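Long-range contacts in L-rhamnonate dehydratase (PDB 2P0I), which probably catalyses the dehydration of L-rhamnonate to 2-dehydro-3-deoxy-L-rhamnonate, as a lyase of the enolase superfamily: residues A[247-252]-A[273-278]; A[324-329]-A[345-350]. One frame throughout, in Å; residues are numbered along the deposited sequence.

Contacts 1 and 2 both join strand-end segments of the barrel domain of L-rhamnonate dehydratase, although they are well separated in sequence. Contact 1 is complete before contact 2 begins along the chain, and their centres lie about 16 Å apart. Both reach the curled sheet of the barrel: contact 1 through strand 247-248 and the loop after strand 271-273, contact 2 through strand 344-347 and the loop before helix 329-337. They touch where E275 CD comes within 3.4 Å of H325 CD2. K185 also joins them by salt bridges to E248 and E345, so both contacts face a common polar centre, consistent with the active site of this superfamily.

Contact 1 of 2, residues A[247-252]-A[273-278]; sequences WEECLS and TGEHEY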
ATOM      1  N   TRP A 247      21.188 -17.329   7.209  1.00 35.83           N
ATOM      2  CA  TRP A 247      22.141 -16.586   6.406  1.00 24.28           C
ATOM      3  C   TRP A 247      22.290 -15.181   6.967  1.00 33.39           C
ATOM      4  O   TRP A 247      21.326 -14.402   7.002  1.00 20.41           O
ATOM      5  CB  TRP A 247      21.658 -16.529   4.960  1.00 20.10           C
ATOM      6  CG  TRP A 247      21.526 -17.879   4.335  1.00 32.46           C
ATOM      7  CD1 TRP A 247      20.478 -18.744   4.462  1.00 17.55           C
ATOM      8  CD2 TRP A 247      22.482 -18.522   3.488  1.00 30.63           C
ATOM      9  NE1 TRP A 247      20.720 -19.890   3.737  1.00 37.13           N
ATOM     10  CE2 TRP A 247      21.947 -19.781   3.133  1.00 36.89           C
ATOM     11  CE3 TRP A 247      23.743 -18.157   2.995  1.00 30.96           C
ATOM     12  CZ2 TRP A 247      22.627 -20.679   2.305  1.00 30.97           C
ATOM     13  CZ3 TRP A 247      24.422 -19.053   2.178  1.00 37.30           C
ATOM     14  CH2 TRP A 247      23.860 -20.297   1.838  1.00 22.41           C
ATOM     15  N   GLU A 248      23.516 -14.869   7.377  1.00 29.48           N
ATOM     16  CA  GLU A 248      23.822 -13.696   8.163  1.00 28.76           C
ATOM     17  C   GLU A 248      24.473 -12.627   7.303  1.00 35.51           C
ATOM     18  O   GLU A 248      25.416 -12.920   6.577  1.00 27.55           O
ATOM     19  CB  GLU A 248      24.765 -14.092   9.291  1.00 30.93           C
ATOM     20  CG  GLU A 248      25.168 -12.962  10.193  1.00 21.52           C
ATOM     21  CD  GLU A 248      25.843 -13.447  11.468  1.00 40.05           C
ATOM     22  OE1 GLU A 248      25.355 -14.423  12.077  1.00 30.89           O
ATOM     23  OE2 GLU A 248      26.854 -12.841  11.871  1.00 52.72           O
ATOM     24  N   GLU A 249      23.964 -11.397   7.401  1.00 22.16           N
ATOM     25  CA  GLU A 249      24.559 -10.211   6.772  1.00 24.33           C
ATOM     26  C   GLU A 249      24.799 -10.356   5.283  1.00 31.83           C
ATOM     27  O   GLU A 249      25.898 -10.068   4.802  1.00 37.29           O
ATOM     28  CB  GLU A 249      25.870  -9.812   7.463  1.00 22.94           C
ATOM     29  CG  GLU A 249      25.677  -8.982   8.700  1.00 38.25           C
ATOM     30  CD  GLU A 249      26.737  -7.917   8.861  1.00 54.12           C
ATOM     31  OE1 GLU A 249      26.382  -6.723   8.777  1.00 49.79           O
ATOM     32  OE2 GLU A 249      27.922  -8.266   9.074  1.00 38.45           O
ATOM     33  N   CYS A 250      23.788 -10.814   4.551  1.00 24.42           N
ATOM     34  CA  CYS A 250      23.948 -11.030   3.114  1.00 21.41           C
ATOM     35  C   CYS A 250      24.224  -9.748   2.354  1.00 31.79           C
ATOM     36  O   CYS A 250      25.029  -9.735   1.440  1.00 33.19           O
ATOM     37  CB  CYS A 250      22.737 -11.733   2.532  1.00 19.01           C
ATOM     38  SG  CYS A 250      22.527 -13.430   3.121  1.00 31.67           S
ATOM     39  N   LEU A 251      23.569  -8.667   2.755  1.00 17.44           N
ATOM     40  CA  LEU A 251      23.656  -7.411   2.018  1.00 31.28           C
ATOM     41  C   LEU A 251      24.449  -6.391   2.799  1.00 24.42           C
ATOM     42  O   LEU A 251      24.615  -6.529   4.012  1.00 35.70           O
ATOM     43  CB  LEU A 251      22.260  -6.848   1.760  1.00 21.62           C
ATOM     44  CG  LEU A 251      21.215  -7.737   1.108  1.00 23.48           C
ATOM     45  CD1 LEU A 251      19.909  -7.056   1.277  1.00 16.64           C
ATOM     46  CD2 LEU A 251      21.506  -7.884  -0.350  1.00 15.60           C
ATOM     47  N   SER A 252      24.918  -5.354   2.104  1.00 35.10           N
ATOM     48  CA  SER A 252      25.390  -4.131   2.754  1.00 28.06           C
ATOM     49  C   SER A 252      24.344  -3.626   3.747  1.00 24.22           C
ATOM     50  O   SER A 252      23.145  -3.743   3.487  1.00 27.75           O
ATOM     51  CB  SER A 252      25.689  -3.060   1.708  1.00 25.34           C
ATOM     52  OG  SER A 252      25.887  -1.788   2.308  1.00 38.41           O
ATOM     53  N   THR A 273      20.740  -9.858  10.322  1.00 27.56           N
ATOM     54  CA  THR A 273      21.687  -8.773  10.103  1.00 30.71           C
ATOM     55  C   THR A 273      21.835  -7.953  11.371  1.00 24.97           C
ATOM     56  O   THR A 273      21.196  -8.234  12.386  1.00 25.10           O
ATOM     57  CB  THR A 273      21.308  -7.887   8.857  1.00 21.41           C
ATOM     58  OG1 THR A 273      22.435  -7.099   8.454  1.00 30.26           O
ATOM     59  CG2 THR A 273      20.125  -7.000   9.126  1.00 35.83           C
ATOM     60  N   GLY A 274      22.677  -6.935  11.317  1.00 32.39           N
ATOM     61  CA  GLY A 274      22.595  -5.867  12.294  1.00 25.51           C
ATOM     62  C   GLY A 274      23.879  -5.646  13.059  1.00 29.80           C
ATOM     63  O   GLY A 274      23.934  -4.756  13.883  1.00 20.75           O
ATOM     64  N   GLU A 275      24.913  -6.442  12.775  1.00 23.06           N
ATOM     65  CA  GLU A 275      26.240  -6.263  13.384  1.00 26.69           C
ATOM     66  C   GLU A 275      26.832  -4.888  13.090  1.00 24.33           C
ATOM     67  O   GLU A 275      27.598  -4.353  13.887  1.00 32.39           O
ATOM     68  CB  GLU A 275      27.194  -7.341  12.868  1.00 21.19           C
ATOM     69  CG  GLU A 275      28.403  -7.599  13.724  1.00 44.85           C
ATOM     70  CD  GLU A 275      29.364  -8.581  13.078  1.00 49.26           C
ATOM     71  OE1 GLU A 275      30.536  -8.200  12.836  1.00 50.18           O
ATOM     72  OE2 GLU A 275      28.946  -9.733  12.820  1.00 63.58           O
ATOM     73  N   HIS A 276      26.476  -4.327  11.939  1.00 25.62           N
ATOM     74  CA  HIS A 276      27.006  -3.029  11.531  1.00 31.56           C
ATOM     75  C   HIS A 276      25.932  -1.945  11.431  1.00 11.82           C
ATOM     76  O   HIS A 276      25.952  -1.109  10.521  1.00 35.24           O
ATOM     77  CB  HIS A 276      27.794  -3.188  10.236  1.00 23.59           C
ATOM     78  CG  HIS A 276      28.953  -4.122  10.372  1.00 40.61           C
ATOM     79  ND1 HIS A 276      28.912  -5.426   9.930  1.00 32.44           N
ATOM     80  CD2 HIS A 276      30.162  -3.960  10.960  1.00 27.30           C
ATOM     81  CE1 HIS A 276      30.058  -6.019  10.215  1.00 38.07           C
ATOM     82  NE2 HIS A 276      30.833  -5.151  10.841  1.00 45.90           N
ATOM     83  N   GLU A 277      24.981  -1.994  12.358  1.00 28.50           N
ATOM     84  CA  GLU A 277      23.930  -0.989  12.468  1.00 19.69           C
ATOM     85  C   GLU A 277      24.032  -0.355  13.865  1.00 32.65           C
ATOM     86  O   GLU A 277      24.719  -0.892  14.746  1.00 28.45           O
ATOM     87  CB  GLU A 277      22.558  -1.625  12.186  1.00 22.88           C
ATOM     88  CG  GLU A 277      21.377  -0.665  11.975  1.00 26.89           C
ATOM     89  CD  GLU A 277      21.644   0.407  10.914  1.00 36.20           C
ATOM     90  OE1 GLU A 277      22.177   1.483  11.264  1.00 29.03           O
ATOM     91  OE2 GLU A 277      21.307   0.180   9.735  1.00 33.66           O
ATOM     92  N   TYR A 278      23.411   0.816  14.038  1.00 20.05           N
ATOM     93  CA  TYR A 278      23.721   1.738  15.134  1.00 23.66           C
ATOM     94  C   TYR A 278      22.449   2.469  15.572  1.00 28.41           C
ATOM     95  O   TYR A 278      21.641   2.863  14.730  1.00 22.89           O
ATOM     96  CB  TYR A 278      24.743   2.796  14.689  1.00 28.84           C
ATOM     97  CG  TYR A 278      26.000   2.230  14.059  1.00 25.09           C
ATOM     98  CD1 TYR A 278      27.084   1.862  14.841  1.00 23.61           C
ATOM     99  CD2 TYR A 278      26.094   2.059  12.679  1.00 22.59           C
ATOM    100  CE1 TYR A 278      28.235   1.343  14.266  1.00 23.42           C
ATOM    101  CE2 TYR A 278      27.223   1.538  12.097  1.00 33.62           C
ATOM    102  CZ  TYR A 278      28.289   1.177  12.887  1.00 31.80           C
ATOM    103  OH  TYR A 278      29.404   0.667  12.278  1.00 42.33           O
TER
HETATM  104  O   HOH W   1      24.684  -5.012   9.735  1.00 37.95           O
HETATM  105  O   HOH W   2      22.881  -6.983   5.860  1.00 31.25           O
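E249 reaches H276 across the ends of two adjacent parallel strands in the barrel of the enolase superfamily, and the route its side chain takes shows how a strand-end loop can be tied to its neighbour. CB makes no close contact with the opposing segment; the touching begins at CG. This atom stands anti to the carbonyl carbon (chi1 -83°), and E249 CG passes 3.8 Å from T273 OG1, after which a bend at chi2 turns the carboxylate toward the imidazole. CD then sits in the ring plane, at the H276 edge. E249 OE1 accepts the hydrogen of H276 ND1 at 3.1 Å along a nearly straight path, 171° at the hydrogen, using its syn lone pair. E249 OE2 has a bent, weak bond to the same nitrogen and lies 3.3 Å from H276 CE1. Carboxylate and ring are nearly coplanar, 23° apart, and the straight bond in the ring plane would tend to hold the imidazole's rotation, while E275 CG lies above one face, toward the rim. M225 packs on both E249 and H276, and the H276 carbonyl receives a hydrogen bond from R125 of the second subunit.

Two acids of like charge also come close: E248 OE2 and E275 OE2 approach to 3.9 Å, a proximity probably eased by the K185 salt bridge to E248 OE2. With D222 nearby, this cluster is consistent with the superfamily's metal-binding carboxylates. One water donates to E249 OE1 at 2.6 Å and accepts from H276 N, while a second bridges L251 O and T273 OG1, 2.6 Å from each.

Contact 2 of 2, residues A[324-329]-A[345-350]; sequences PHASGP and EYLANS
H325 and E345 meet with their flat groups almost perpendicular, the imidazole and carboxylate planes standing 86° apart. In the barrel of the enolase superfamily, this contact joins the loop leading into helix 329-337 to the strand that follows that helix, 344-347. E345 is extended, with CG anti to the backbone N (chi1 174°), and this straight chain carries its carboxylate to the backbone of the opposing loop at A326. E345 OE1 comes at the H325 ring obliquely, nearest to H325 CD2 at 3.2 Å. A nearly straight hydrogen bond of 3.1 Å also runs from the backbone A326 N to E345 OE1. That N-H arrives on the anti side of OE1 and is tilted 23° from the carboxylate plane.

Below the polar tip the contact becomes apolar. The methyl of A326 points at the strand, with A326 CB 3.8 Å from E345 CG and 3.4 Å from E345 O, so it packs against both the stem of the glutamate and its backbone. L347, which also projects toward the loop, brings L347 CD2 to 3.9 Å from A326 CB. The first side-chain bond of Y346, which lies between E345 and L347 in sequence, points away from the loop; its hydroxyl hydrogen-bonds L357 O.

The two carboxylate oxygens of E345 have different work: OE2 is bound by K185 in a salt bridge and by T169 in a hydrogen bond, whereas OE1 faces the loop. The glutamate is thereby held by the A326 N-H on OE1 and by K185 and T169 on OE2, which would tend to fix its orientation beside the H325 ring.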
ATOM      1  N   PRO A 324      23.139 -11.042  20.093  1.00 31.52           N
ATOM      2  CA  PRO A 324      24.188 -10.073  19.865  1.00 37.58           C
ATOM      3  C   PRO A 324      25.474 -10.700  19.336  1.00 41.04           C
ATOM      4  O   PRO A 324      25.697 -11.907  19.497  1.00 33.15           O
ATOM      5  CB  PRO A 324      24.411  -9.467  21.249  1.00 27.01           C
ATOM      6  CG  PRO A 324      24.039 -10.541  22.182  1.00 33.66           C
ATOM      7  CD  PRO A 324      22.896 -11.243  21.528  1.00 34.71           C
ATOM      8  N   HIS A 325      26.282  -9.863  18.690  1.00 40.66           N
ATOM      9  CA  HIS A 325      27.648 -10.183  18.302  1.00 46.09           C
ATOM     10  C   HIS A 325      28.471 -10.523  19.546  1.00 44.48           C
ATOM     11  O   HIS A 325      28.253  -9.941  20.613  1.00 45.37           O
ATOM     12  CB  HIS A 325      28.254  -8.978  17.573  1.00 45.17           C
ATOM     13  CG  HIS A 325      29.662  -9.190  17.112  1.00 61.02           C
ATOM     14  ND1 HIS A 325      30.745  -8.609  17.736  1.00 55.40           N
ATOM     15  CD2 HIS A 325      30.166  -9.926  16.093  1.00 70.58           C
ATOM     16  CE1 HIS A 325      31.854  -8.969  17.117  1.00 58.59           C
ATOM     17  NE2 HIS A 325      31.531  -9.770  16.117  1.00 67.39           N
ATOM     18  N   ALA A 326      29.393 -11.477  19.405  1.00 39.05           N
ATOM     19  CA  ALA A 326      30.311 -11.844  20.484  1.00 38.93           C
ATOM     20  C   ALA A 326      31.080 -10.634  21.032  1.00 39.80           C
ATOM     21  O   ALA A 326      31.969 -10.093  20.375  1.00 46.18           O
ATOM     22  CB  ALA A 326      31.272 -12.930  20.017  1.00 44.00           C
ATOM     23  N   SER A 327      30.704 -10.204  22.232  1.00 36.99           N
ATOM     24  CA  SER A 327      31.319  -9.045  22.868  1.00 35.34           C
ATOM     25  C   SER A 327      31.840  -9.390  24.259  1.00 41.66           C
ATOM     26  O   SER A 327      32.060  -8.497  25.083  1.00 43.08           O
ATOM     27  CB  SER A 327      30.311  -7.903  22.978  1.00 31.06           C
ATOM     28  OG  SER A 327      29.798  -7.542  21.709  1.00 50.21           O
ATOM     29  N   GLY A 328      32.033 -10.681  24.521  1.00 29.14           N
ATOM     30  CA  GLY A 328      32.445 -11.128  25.842  1.00 27.66           C
ATOM     31  C   GLY A 328      31.380 -10.829  26.875  1.00 28.03           C
ATOM     32  O   GLY A 328      30.188 -10.841  26.553  1.00 34.82           O
ATOM     33  N   PRO A 329      31.796 -10.535  28.121  1.00 27.84           N
ATOM     34  CA  PRO A 329      30.882 -10.204  29.224  1.00 31.35           C
ATOM     35  C   PRO A 329      29.895  -9.073  28.938  1.00 34.11           C
ATOM     36  O   PRO A 329      28.850  -8.994  29.580  1.00 27.37           O
ATOM     37  CB  PRO A 329      31.834  -9.809  30.347  1.00 29.90           C
ATOM     38  CG  PRO A 329      33.054 -10.613  30.063  1.00 33.82           C
ATOM     39  CD  PRO A 329      33.198 -10.527  28.575  1.00 26.83           C
ATOM     40  N   GLU A 345      26.635 -15.723  20.254  1.00 39.64           N
ATOM     41  CA  GLU A 345      27.802 -16.078  19.477  1.00 38.55           C
ATOM     42  C   GLU A 345      29.025 -16.184  20.398  1.00 39.57           C
ATOM     43  O   GLU A 345      29.225 -15.334  21.268  1.00 37.19           O
ATOM     44  CB  GLU A 345      28.004 -15.000  18.408  1.00 34.18           C
ATOM     45  CG  GLU A 345      29.265 -15.118  17.584  1.00 39.49           C
ATOM     46  CD  GLU A 345      29.345 -14.093  16.472  1.00 42.08           C
ATOM     47  OE1 GLU A 345      29.064 -12.901  16.720  1.00 55.80           O
ATOM     48  OE2 GLU A 345      29.703 -14.482  15.343  1.00 51.77           O
ATOM     49  N   TYR A 346      29.824 -17.236  20.209  1.00 33.16           N
ATOM     50  CA  TYR A 346      31.234 -17.212  20.589  1.00 31.26           C
ATOM     51  C   TYR A 346      32.142 -17.326  19.374  1.00 31.96           C
ATOM     52  O   TYR A 346      31.857 -18.088  18.456  1.00 46.01           O
ATOM     53  CB  TYR A 346      31.562 -18.308  21.621  1.00 31.72           C
ATOM     54  CG  TYR A 346      32.766 -17.959  22.474  1.00 35.28           C
ATOM     55  CD1 TYR A 346      32.659 -17.044  23.521  1.00 45.04           C
ATOM     56  CD2 TYR A 346      34.019 -18.507  22.209  1.00 30.50           C
ATOM     57  CE1 TYR A 346      33.761 -16.697  24.285  1.00 45.20           C
ATOM     58  CE2 TYR A 346      35.130 -18.169  22.970  1.00 33.50           C
ATOM     59  CZ  TYR A 346      34.990 -17.264  24.014  1.00 52.17           C
ATOM     60  OH  TYR A 346      36.071 -16.905  24.789  1.00 43.88           O
ATOM     61  N   LEU A 347      33.233 -16.568  19.371  1.00 42.65           N
ATOM     62  CA  LEU A 347      34.274 -16.710  18.351  1.00 51.41           C
ATOM     63  C   LEU A 347      35.273 -17.814  18.697  1.00 51.53           C
ATOM     64  O   LEU A 347      35.894 -17.773  19.757  1.00 56.99           O
ATOM     65  CB  LEU A 347      35.027 -15.386  18.181  1.00 54.65           C
ATOM     66  CG  LEU A 347      34.810 -14.520  16.935  1.00 68.02           C
ATOM     67  CD1 LEU A 347      35.001 -15.298  15.633  1.00 74.13           C
ATOM     68  CD2 LEU A 347      33.461 -13.802  16.961  1.00 82.43           C
ATOM     69  N   ALA A 348      35.438 -18.790  17.803  1.00 55.15           N
ATOM     70  CA  ALA A 348      36.627 -19.663  17.832  1.00 56.91           C
ATOM     71  C   ALA A 348      37.851 -18.904  17.327  1.00 59.73           C
ATOM     72  O   ALA A 348      38.140 -18.898  16.125  1.00 60.88           O
ATOM     73  CB  ALA A 348      36.410 -20.940  17.016  1.00 50.56           C
ATOM     74  N   ASN A 349      38.556 -18.256  18.254  1.00 62.45           N
ATOM     75  CA  ASN A 349      39.645 -17.335  17.914  1.00 65.08           C
ATOM     76  C   ASN A 349      41.047 -17.924  18.083  1.00 55.14           C
ATOM     77  O   ASN A 349      42.032 -17.187  18.147  1.00 59.90           O
ATOM     78  CB  ASN A 349      39.506 -16.003  18.671  1.00 70.42           C
ATOM     79  CG  ASN A 349      39.293 -16.187  20.171  1.00 80.67           C
ATOM     80  OD1 ASN A 349      38.949 -17.275  20.645  1.00 84.75           O
ATOM     81  ND2 ASN A 349      39.492 -15.110  20.926  1.00 77.96           N
ATOM     82  N   SER A 350      41.122 -19.251  18.149  1.00 55.38           N
ATOM     83  CA  SER A 350      42.360 -19.988  17.891  1.00 62.93           C
ATOM     84  C   SER A 350      42.682 -20.009  16.391  1.00 70.01           C
ATOM     85  O   SER A 350      41.761 -20.053  15.572  1.00 71.38           O
ATOM     86  CB  SER A 350      42.244 -21.416  18.429  1.00 60.61           C
ATOM     87  OG  SER A 350      41.198 -22.127  17.792  1.00 64.97           O
TER